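Local coordinates for protein MTH169 (Methanobacterium thermoautotrophicum, PDB 1GTD) that is a small alpha/beta protein of the phosphoribosylformylglycinamidine (FGAM) synthase family, assembled from four copies of one chain, at residues D61-L66 / H73-S78. Residues are numbered along the deposited sequence; the frame is centred on the assembly and turned at random.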
# COMPACT_ATOMS: atom_id res chain seq x y z
N ASP B 61 6.70 5.94 -20.68
CA ASP B 61 7.45 6.94 -19.93
C ASP B 61 6.95 6.96 -18.50
O ASP B 61 7.74 6.99 -17.56
CB ASP B 61 7.28 8.33 -20.54
CG ASP B 61 8.06 8.51 -21.83
OD1 ASP B 61 9.04 7.76 -22.06
OD2 ASP B 61 7.70 9.42 -22.61
N MSE B 62 5.63 6.96 -18.34
CA MSE B 62 5.00 6.99 -17.03
C MSE B 62 5.45 5.83 -16.16
O MSE B 62 5.67 6.00 -14.95
CB MSE B 62 3.48 6.96 -17.19
CG MSE B 62 2.91 8.19 -17.87
SE MSE B 62 1.01 8.07 -18.17
CE MSE B 62 0.72 6.37 -17.30
N CYS B 63 5.59 4.65 -16.76
CA CYS B 63 6.03 3.48 -16.01
C CYS B 63 7.49 3.64 -15.59
O CYS B 63 7.86 3.30 -14.47
CB CYS B 63 5.90 2.21 -16.86
SG CYS B 63 4.20 1.69 -17.21
N GLN B 64 8.30 4.17 -16.49
CA GLN B 64 9.72 4.37 -16.22
C GLN B 64 10.04 5.39 -15.12
O GLN B 64 10.97 5.21 -14.33
CB GLN B 64 10.44 4.79 -17.51
CG GLN B 64 10.56 3.73 -18.59
CD GLN B 64 11.56 2.65 -18.24
OE1 GLN B 64 12.75 2.93 -18.06
NE2 GLN B 64 11.09 1.42 -18.15
N ARG B 65 9.26 6.47 -15.07
CA ARG B 65 9.52 7.53 -14.10
C ARG B 65 8.49 7.75 -13.01
O ARG B 65 8.61 8.70 -12.25
CB ARG B 65 9.68 8.85 -14.85
CG ARG B 65 8.37 9.35 -15.47
CD ARG B 65 8.40 10.85 -15.77
NE ARG B 65 9.43 11.21 -16.74
CZ ARG B 65 9.42 10.85 -18.02
NH1 ARG B 65 8.42 10.12 -18.50
NH2 ARG B 65 10.40 11.24 -18.83
N LEU B 66 7.48 6.89 -12.91
CA LEU B 66 6.46 7.13 -11.90
C LEU B 66 5.82 5.87 -11.30
O LEU B 66 5.93 5.62 -10.11
CB LEU B 66 5.39 8.02 -12.54
CG LEU B 66 4.65 9.12 -11.77
CD1 LEU B 66 3.70 8.52 -10.74
CD2 LEU B 66 5.68 10.04 -11.12
N HIS B 73 10.74 -4.12 -10.53
CA HIS B 73 9.40 -4.50 -11.03
C HIS B 73 9.36 -4.98 -12.48
O HIS B 73 10.10 -4.49 -13.33
CB HIS B 73 8.40 -3.34 -10.94
CG HIS B 73 8.19 -2.82 -9.56
ND1 HIS B 73 8.79 -1.67 -9.10
CD2 HIS B 73 7.45 -3.29 -8.53
CE1 HIS B 73 8.43 -1.46 -7.85
NE2 HIS B 73 7.62 -2.43 -7.48
N ASP B 74 8.48 -5.94 -12.74
CA ASP B 74 8.23 -6.44 -14.08
C ASP B 74 6.86 -5.81 -14.33
O ASP B 74 6.00 -5.85 -13.44
CB ASP B 74 8.04 -7.97 -14.11
CG ASP B 74 9.35 -8.74 -14.16
OD1 ASP B 74 10.32 -8.27 -14.80
OD2 ASP B 74 9.40 -9.85 -13.57
N TYR B 75 6.64 -5.21 -15.50
CA TYR B 75 5.34 -4.63 -15.74
C TYR B 75 4.77 -4.97 -17.11
O TYR B 75 5.50 -5.35 -18.02
CB TYR B 75 5.37 -3.12 -15.52
CG TYR B 75 6.34 -2.35 -16.38
CD1 TYR B 75 5.88 -1.56 -17.44
CD2 TYR B 75 7.71 -2.39 -16.13
CE1 TYR B 75 6.76 -0.83 -18.23
CE2 TYR B 75 8.60 -1.67 -16.91
CZ TYR B 75 8.12 -0.88 -17.95
OH TYR B 75 9.00 -0.16 -18.72
N ASP B 76 3.45 -4.87 -17.22
CA ASP B 76 2.71 -5.15 -18.45
C ASP B 76 1.88 -3.93 -18.80
O ASP B 76 1.31 -3.28 -17.92
CB ASP B 76 1.76 -6.32 -18.26
CG ASP B 76 2.41 -7.64 -18.51
OD1 ASP B 76 2.37 -8.09 -19.68
OD2 ASP B 76 2.96 -8.23 -17.56
N VAL B 77 1.78 -3.64 -20.08
CA VAL B 77 0.97 -2.52 -20.53
C VAL B 77 0.09 -3.00 -21.67
O VAL B 77 0.59 -3.55 -22.66
CB VAL B 77 1.83 -1.34 -21.01
CG1 VAL B 77 0.92 -0.20 -21.48
CG2 VAL B 77 2.72 -0.85 -19.87
N SER B 78 -1.21 -2.83 -21.51
CA SER B 78 -2.17 -3.22 -22.53
C SER B 78 -2.96 -1.98 -22.91
O SER B 78 -3.43 -1.25 -22.04
CB SER B 78 -3.11 -4.32 -22.02
OG SER B 78 -3.98 -3.83 -21.02
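Tyr75 of strand 73-78 is held from helix 61-66 by two different kinds of contact, an amide hydrogen bond from Gln64 at its hydroxyl and an oblique sulfur-aromatic contact from Cys63 at its ring. Gln64 NE2 donates to Tyr75 OH over 2.7 Å, a bent bond with an N-H...O angle of 139°. The hydroxyl lies close to the amide plane, while the amide and ring planes are well inclined to each other. Although the Gln64 CB leaves the helix away from the strand, a bend at chi2 (-73°) folds the chain back and brings its amide to the phenol. Tyr75 OH also has a weak hydrogen bond to Glu60 OE1, one turn before Gln64 on helix 59-67. Arg25 NH1 of the third subunit is hydrogen-bonded to Gln64 O.

Cys63 CB comes within 3.4 Å of Tyr75 CE1. Cys63 SG lies 4.5 Å from the centroid of the Tyr75 ring, and it also meets Val77. The distance from Cys63 SG to Val77 CG2 is 4.0 Å. One buried cysteine thus touches two residues whose CB atoms point toward the helix, as expected for alternate positions on a strand.

The arrangement illustrates helix-on-sheet packing, the two segments running nearly antiparallel at 154°. Cys63 also packs on Val7 of the adjacent strand 3-11, so helix 59-67 lies over two neighbouring strands, 3-11 and 73-81.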